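Local coordinates for protein exodeoxyribonuclease (Neisseria meningitidis, PDB 4B5F) that probably cleaves DNA at abasic sites as a metal-dependent AP endonuclease and, as in its relatives, may also act as a 3'-5' exonuclease, at residues C33-K38 and V105-L110; H55-C60 and R75-V80. One frame throughout, in Å; residues are numbered along the deposited sequence.

Overall arrangement
Both contacts join the two β-sheets of the fold, at different depths. Contact 1 packs strand 31-35 of one sheet against strand 103-109 of the other; it is fully buried, close to the centre of the chain, and runs out into the active site and bound DNA. Contact 2 lies at the surface, on the outermost strand 55-59 and the start of strand 79-82, away from the metal-binding and predicted active-site residues. The centres are about 13 Å apart, and L37 packs against W58 and C60. The chemistry changes accordingly: a serine hydroxyl among oxygen acceptors and a tyrosine at a phosphate in contact 1, histidine rings covered by aliphatic groups in contact 2.

Contact 1: C33-K38 and V105-L110; sequences CVQELK and VISLYL. With nucleotides of chain B; nucleotides of chain C.
The ring of Y109 carries CG of E36 on one face, a CH-pi contact 3.8 Å from the ring centroid and displaced toward the rim. At its edge, in the ring plane, sits phosphate oxygen OP2 of the abasic-site analogue 3DR6 of chain B, 2.8 Å from Y109 OH. The E36 chain is extended beyond CG, which carries the carboxylate obliquely across the ring, the two planes 58° apart, until OE2 lies 2.9 Å from Y109 OH. The hydroxyl thus has both oxygens within reach, while E36 OE2 is also hydrogen-bonded to N8 ND2. E36 is a magnesium and manganese ligand in this protein, and Y109 is predicted to belong to the active site, beside D149. R94 adds a cation-pi contact to the tyrosine.

Behind this site, strands 33-35 and 105-109 come from the two sheets of the DNase I-like β-sandwich and run nearly parallel, 13° apart, with axes 6.4 Å from each other. The side chains of C33, Q35, V105, S107 and Y109 fill the interface. S107 OG has V34 O (2.9 Å) and Q35 OE1 (3.1 Å) within reach, and its single proton can serve only one at a time. The Q35 chain bends at chi2 (82°) to bring its amide oxygen there. Q35 CG also rests against L108 O. At the far end C33 SG packs on V105 CG1 at 3.4 Å, and its CB lies alongside S107.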
loop_
_atom_site.group_PDB
_atom_site.type_symbol
_atom_site.label_atom_id
_atom_site.label_comp_id
_atom_site.label_asym_id
_atom_site.label_seq_id
_atom_site.Cartn_x
_atom_site.Cartn_y
_atom_site.Cartn_z
ATOM N N CYS A 33 4.246 -0.905 6.614
ATOM C CA CYS A 33 4.311 -1.573 5.319
ATOM C C CYS A 33 4.836 -0.614 4.255
ATOM O O CYS A 33 4.234 0.428 4.003
ATOM C CB CYS A 33 2.930 -2.089 4.916
ATOM S SG CYS A 33 2.202 -3.266 6.074
ATOM N N VAL A 34 5.956 -0.969 3.634
ATOM C CA VAL A 34 6.569 -0.107 2.628
ATOM C C VAL A 34 6.531 -0.729 1.234
ATOM O O VAL A 34 6.597 -1.951 1.083
ATOM C CB VAL A 34 8.029 0.255 2.989
ATOM C CG1 VAL A 34 8.079 1.002 4.317
ATOM C CG2 VAL A 34 8.890 -0.994 3.043
ATOM N N GLN A 35 6.422 0.123 0.219
ATOM C CA GLN A 35 6.409 -0.330 -1.167
ATOM C C GLN A 35 7.453 0.411 -1.997
ATOM O O GLN A 35 7.908 1.493 -1.620
ATOM C CB GLN A 35 5.020 -0.155 -1.786
ATOM C CG GLN A 35 3.908 -0.862 -1.028
ATOM C CD GLN A 35 3.419 -0.064 0.167
ATOM O OE1 GLN A 35 3.047 -0.628 1.196
ATOM N NE2 GLN A 35 3.409 1.255 0.030
ATOM N N GLU A 36 7.824 -0.182 -3.127
ATOM C CA GLU A 36 8.854 0.372 -4.002
ATOM C C GLU A 36 10.200 0.523 -3.302
ATOM O O GLU A 36 10.721 1.630 -3.169
ATOM C CB GLU A 36 8.411 1.709 -4.601
ATOM C CG GLU A 36 7.316 1.585 -5.645
ATOM C CD GLU A 36 7.025 2.898 -6.345
ATOM O OE1 GLU A 36 7.834 3.840 -6.206
ATOM O OE2 GLU A 36 5.989 2.987 -7.035
ATOM N N LEU A 37 10.760 -0.598 -2.856
ATOM C CA LEU A 37 12.096 -0.596 -2.280
ATOM C C LEU A 37 13.100 -0.131 -3.327
ATOM O O LEU A 37 14.100 0.510 -3.004
ATOM C CB LEU A 37 12.474 -1.994 -1.787
ATOM C CG LEU A 37 11.646 -2.582 -0.642
ATOM C CD1 LEU A 37 12.158 -3.968 -0.276
ATOM C CD2 LEU A 37 11.675 -1.661 0.569
ATOM N N LYS A 38 12.814 -0.453 -4.585
ATOM C CA LYS A 38 13.724 -0.175 -5.690
ATOM C C LYS A 38 15.134 -0.632 -5.347
ATOM O O LYS A 38 16.118 0.048 -5.640
ATOM C CB LYS A 38 13.695 1.307 -6.066
ATOM C CG LYS A 38 12.360 1.746 -6.647
ATOM C CD LYS A 38 12.408 3.170 -7.169
ATOM C CE LYS A 38 11.063 3.573 -7.749
ATOM N NZ LYS A 38 11.084 4.952 -8.305
ATOM N N VAL A 105 -1.178 -8.729 8.316
ATOM C CA VAL A 105 -0.958 -7.492 7.581
ATOM C C VAL A 105 -0.173 -7.766 6.305
ATOM O O VAL A 105 0.797 -8.521 6.313
ATOM C CB VAL A 105 -0.199 -6.461 8.432
ATOM C CG1 VAL A 105 -0.095 -5.139 7.690
ATOM C CG2 VAL A 105 -0.891 -6.267 9.771
ATOM N N ILE A 106 -0.599 -7.152 5.208
ATOM C CA ILE A 106 0.048 -7.344 3.919
ATOM C C ILE A 106 0.595 -6.029 3.375
ATOM O O ILE A 106 -0.024 -4.982 3.530
ATOM C CB ILE A 106 -0.937 -7.933 2.888
ATOM C CG1 ILE A 106 -1.393 -9.326 3.320
ATOM C CG2 ILE A 106 -0.309 -7.980 1.502
ATOM C CD1 ILE A 106 -2.382 -9.956 2.377
ATOM N N SER A 107 1.768 -6.088 2.755
ATOM C CA SER A 107 2.286 -4.963 1.992
ATOM C C SER A 107 2.174 -5.294 0.512
ATOM O O SER A 107 2.707 -6.311 0.048
ATOM C CB SER A 107 3.737 -4.659 2.366
ATOM O OG SER A 107 4.179 -3.469 1.734
ATOM N N LEU A 108 1.474 -4.430 -0.218
ATOM C CA LEU A 108 1.146 -4.673 -1.618
ATOM C C LEU A 108 1.552 -3.512 -2.520
ATOM O O LEU A 108 1.306 -2.347 -2.202
ATOM C CB LEU A 108 -0.358 -4.915 -1.762
ATOM C CG LEU A 108 -0.941 -4.851 -3.175
ATOM C CD1 LEU A 108 -0.587 -6.107 -3.960
ATOM C CD2 LEU A 108 -2.450 -4.657 -3.123
ATOM N N TYR A 109 2.175 -3.838 -3.647
ATOM C CA TYR A 109 2.437 -2.853 -4.688
ATOM C C TYR A 109 1.781 -3.328 -5.978
ATOM O O TYR A 109 2.332 -4.169 -6.689
ATOM C CB TYR A 109 3.941 -2.659 -4.900
ATOM C CG TYR A 109 4.286 -1.663 -5.990
ATOM C CD1 TYR A 109 3.390 -0.670 -6.366
ATOM C CD2 TYR A 109 5.505 -1.728 -6.655
ATOM C CE1 TYR A 109 3.701 0.238 -7.365
ATOM C CE2 TYR A 109 5.824 -0.827 -7.657
ATOM C CZ TYR A 109 4.919 0.154 -8.007
ATOM O OH TYR A 109 5.234 1.051 -9.002
ATOM N N LEU A 110 0.596 -2.797 -6.266
ATOM C CA LEU A 110 -0.151 -3.190 -7.456
ATOM C C LEU A 110 0.441 -2.522 -8.693
ATOM O O LEU A 110 0.741 -1.327 -8.675
ATOM C CB LEU A 110 -1.633 -2.838 -7.294
ATOM C CG LEU A 110 -2.648 -3.500 -8.234
ATOM C CD1 LEU A 110 -4.019 -3.595 -7.573
ATOM C CD2 LEU A 110 -2.736 -2.763 -9.560
ATOM O "O5'" 3DR B 6 2.069 4.545 -11.378
ATOM P P 3DR B 6 3.345 4.332 -10.439
ATOM O OP1 3DR B 6 3.264 5.308 -9.329
ATOM O OP2 3DR B 6 3.472 2.890 -10.139
ATOM C "C2'" 3DR B 6 -1.794 6.972 -11.910
ATOM C "C5'" 3DR B 6 1.589 5.863 -11.614
ATOM C "C4'" 3DR B 6 0.295 5.850 -12.408
ATOM O "O4'" 3DR B 6 -0.647 4.935 -11.792
ATOM C "C1'" 3DR B 6 -1.639 5.678 -11.120
ATOM C "C3'" 3DR B 6 -0.399 7.206 -12.492
ATOM O "O3'" 3DR B 6 -0.483 7.601 -13.852
ATOM P P DG C 10 16.903 5.344 -4.894
ATOM O OP1 DG C 10 16.503 4.516 -3.734
ATOM O OP2 DG C 10 17.773 6.520 -4.687
ATOM O "O5'" DG C 10 17.599 4.408 -5.981
ATOM C "C5'" DG C 10 16.880 3.299 -6.490
ATOM C "C4'" DG C 10 17.493 2.830 -7.794
ATOM O "O4'" DG C 10 17.342 3.858 -8.806
ATOM C "C3'" DG C 10 18.987 2.515 -7.726
ATOM O "O3'" DG C 10 19.195 1.178 -8.161
ATOM C "C2'" DG C 10 19.624 3.524 -8.679
ATOM C "C1'" DG C 10 18.472 3.764 -9.643
ATOM N N9 DG C 10 18.608 4.976 -10.439
ATOM C C8 DG C 10 18.933 6.240 -10.007
ATOM N N7 DG C 10 18.979 7.118 -10.971
ATOM C C5 DG C 10 18.663 6.389 -12.113
ATOM C C6 DG C 10 18.556 6.799 -13.463
ATOM O O6 DG C 10 18.723 7.930 -13.938
ATOM N N1 DG C 10 18.214 5.737 -14.299
ATOM C C2 DG C 10 18.004 4.443 -13.884
ATOM N N2 DG C 10 17.683 3.552 -14.835
ATOM N N3 DG C 10 18.102 4.047 -12.624
ATOM C C4 DG C 10 18.433 5.070 -11.800
#

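Contact 2: H55-C60 and R75-V80; sequences HGHWHC and RKPDNV
In both H55 and H57 the ring carbon CG stands anti to the carbonyl carbon (chi1 -59° and -57°), and the two imidazoles project from strand 55-59 to meet K76 and V80, each on a ring face. V80 answers with CG2, likewise anti to its carbonyl carbon, which comes down over the centre of the H57 ring, a CH-pi contact 3.5 Å from the centroid and 6° off the normal. Its other methyl, CG1, lies against CB and CG of the same histidine. P77 approaches the H57 ring obliquely, its CG 3.6 Å from NE2.

The histidines belong to the outermost strand of one sheet of the DNase I-like β-sandwich, hydrogen-bonded through its backbone to strand 69-73. Residues 75-78 lead from that neighbour into strand 79-82 of the second sheet, so the contact closes the margin where the chain passes from one layer to the other. P77 is buried here, against F100 of strand 95-100, and H57 also touches C98 of that strand.

Over H55 the partner is the root of a lysine: K76 CB is 3.6 Å from the centroid, shifted toward the rim nearest CE1 and NE2, while CG follows past CE1 at 3.7 Å. K76 NZ lies 4.6 Å from H55 ND1, near enough that the lysine would probably disfavour protonation of this imidazole.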
loop_
_atom_site.group_PDB
_atom_site.type_symbol
_atom_site.label_atom_id
_atom_site.label_comp_id
_atom_site.label_asym_id
_atom_site.label_seq_id
_atom_site.Cartn_x
_atom_site.Cartn_y
_atom_site.Cartn_z
ATOM N N HIS A 55 11.396 -6.448 13.598
ATOM C CA HIS A 55 11.467 -7.570 12.677
ATOM C C HIS A 55 11.085 -7.065 11.292
ATOM O O HIS A 55 10.357 -6.083 11.168
ATOM C CB HIS A 55 10.520 -8.682 13.121
ATOM C CG HIS A 55 10.803 -9.199 14.497
ATOM N ND1 HIS A 55 11.576 -10.316 14.727
ATOM C CD2 HIS A 55 10.423 -8.745 15.715
ATOM C CE1 HIS A 55 11.657 -10.531 16.028
ATOM N NE2 HIS A 55 10.966 -9.593 16.650
ATOM N N GLY A 56 11.582 -7.724 10.253
ATOM C CA GLY A 56 11.308 -7.285 8.898
ATOM C C GLY A 56 11.336 -8.410 7.887
ATOM O O GLY A 56 12.168 -9.315 7.972
ATOM N N HIS A 57 10.419 -8.353 6.927
ATOM C CA HIS A 57 10.365 -9.354 5.867
ATOM C C HIS A 57 10.028 -8.703 4.533
ATOM O O HIS A 57 9.017 -8.021 4.405
ATOM C CB HIS A 57 9.350 -10.442 6.212
ATOM C CG HIS A 57 9.621 -11.117 7.518
ATOM N ND1 HIS A 57 10.406 -12.244 7.626
ATOM C CD2 HIS A 57 9.226 -10.811 8.777
ATOM C CE1 HIS A 57 10.474 -12.611 8.892
ATOM N NE2 HIS A 57 9.768 -11.758 9.613
ATOM N N TRP A 58 10.879 -8.923 3.540
ATOM C CA TRP A 58 10.752 -8.230 2.269
ATOM C C TRP A 58 10.668 -9.199 1.101
ATOM O O TRP A 58 11.077 -10.354 1.205
ATOM C CB TRP A 58 11.953 -7.310 2.066
ATOM C CG TRP A 58 13.250 -8.035 2.231
ATOM C CD1 TRP A 58 13.981 -8.642 1.253
ATOM C CD2 TRP A 58 13.960 -8.250 3.456
ATOM N NE1 TRP A 58 15.108 -9.215 1.791
ATOM C CE2 TRP A 58 15.119 -8.987 3.142
ATOM C CE3 TRP A 58 13.731 -7.886 4.787
ATOM C CZ2 TRP A 58 16.046 -9.368 4.110
ATOM C CZ3 TRP A 58 14.653 -8.265 5.746
ATOM C CH2 TRP A 58 15.795 -8.998 5.403
ATOM N N HIS A 59 10.131 -8.715 -0.013
ATOM C CA HIS A 59 10.177 -9.453 -1.264
ATOM C C HIS A 59 10.672 -8.521 -2.361
ATOM O O HIS A 59 10.000 -7.554 -2.715
ATOM C CB HIS A 59 8.804 -10.021 -1.623
ATOM C CG HIS A 59 8.831 -10.967 -2.782
ATOM N ND1 HIS A 59 7.826 -11.881 -3.020
ATOM C CD2 HIS A 59 9.746 -11.153 -3.764
ATOM C CE1 HIS A 59 8.116 -12.578 -4.107
ATOM N NE2 HIS A 59 9.274 -12.156 -4.573
ATOM N N CYS A 60 11.855 -8.815 -2.888
ATOM C CA CYS A 60 12.476 -7.963 -3.892
ATOM C C CYS A 60 12.250 -8.499 -5.299
ATOM O O CYS A 60 12.061 -9.700 -5.494
ATOM C CB CYS A 60 13.974 -7.828 -3.620
ATOM S SG CYS A 60 14.369 -7.179 -1.987
ATOM N N ARG A 75 6.540 -6.556 16.859
ATOM C CA ARG A 75 6.271 -7.923 17.286
ATOM C C ARG A 75 6.766 -8.930 16.251
ATOM O O ARG A 75 6.729 -8.667 15.049
ATOM C CB ARG A 75 4.771 -8.110 17.532
ATOM C CG ARG A 75 4.355 -9.526 17.894
ATOM C CD ARG A 75 2.860 -9.600 18.161
ATOM N NE ARG A 75 2.412 -10.963 18.431
ATOM C CZ ARG A 75 1.158 -11.296 18.714
ATOM N NH1 ARG A 75 0.218 -10.360 18.770
ATOM N NH2 ARG A 75 0.840 -12.562 18.945
ATOM N N LYS A 76 7.225 -10.084 16.724
ATOM C CA LYS A 76 7.689 -11.143 15.834
ATOM C C LYS A 76 6.501 -11.917 15.275
ATOM O O LYS A 76 5.710 -12.480 16.031
ATOM C CB LYS A 76 8.634 -12.091 16.577
ATOM C CG LYS A 76 9.181 -13.224 15.719
ATOM C CD LYS A 76 10.033 -14.179 16.541
ATOM C CE LYS A 76 10.513 -15.361 15.711
ATOM N NZ LYS A 76 11.394 -14.939 14.586
ATOM N N PRO A 77 6.367 -11.942 13.942
ATOM C CA PRO A 77 5.278 -12.695 13.313
ATOM C C PRO A 77 5.457 -14.195 13.522
ATOM O O PRO A 77 6.587 -14.682 13.522
ATOM C CB PRO A 77 5.421 -12.344 11.829
ATOM C CG PRO A 77 6.852 -11.960 11.666
ATOM C CD PRO A 77 7.236 -11.287 12.950
ATOM N N ASP A 78 4.356 -14.916 13.708
ATOM C CA ASP A 78 4.425 -16.363 13.869
ATOM C C ASP A 78 4.383 -17.076 12.522
ATOM O O ASP A 78 4.401 -18.302 12.461
ATOM C CB ASP A 78 3.309 -16.873 14.787
ATOM C CG ASP A 78 1.955 -16.289 14.442
ATOM O OD1 ASP A 78 1.323 -16.770 13.478
ATOM O OD2 ASP A 78 1.520 -15.347 15.139
ATOM N N ASN A 79 4.331 -16.299 11.445
ATOM C CA ASN A 79 4.347 -16.852 10.096
ATOM C C ASN A 79 4.538 -15.768 9.045
ATOM O O ASN A 79 4.011 -14.667 9.179
ATOM C CB ASN A 79 3.066 -17.641 9.812
ATOM C CG ASN A 79 3.024 -18.195 8.401
ATOM O OD1 ASN A 79 3.789 -19.094 8.053
ATOM N ND2 ASN A 79 2.123 -17.666 7.580
ATOM N N VAL A 80 5.298 -16.087 8.002
ATOM C CA VAL A 80 5.565 -15.137 6.929
ATOM C C VAL A 80 5.368 -15.783 5.561
ATOM O O VAL A 80 5.805 -16.909 5.326
ATOM C CB VAL A 80 6.999 -14.572 7.019
ATOM C CG1 VAL A 80 7.271 -13.624 5.860
ATOM C CG2 VAL A 80 7.213 -13.868 8.351
#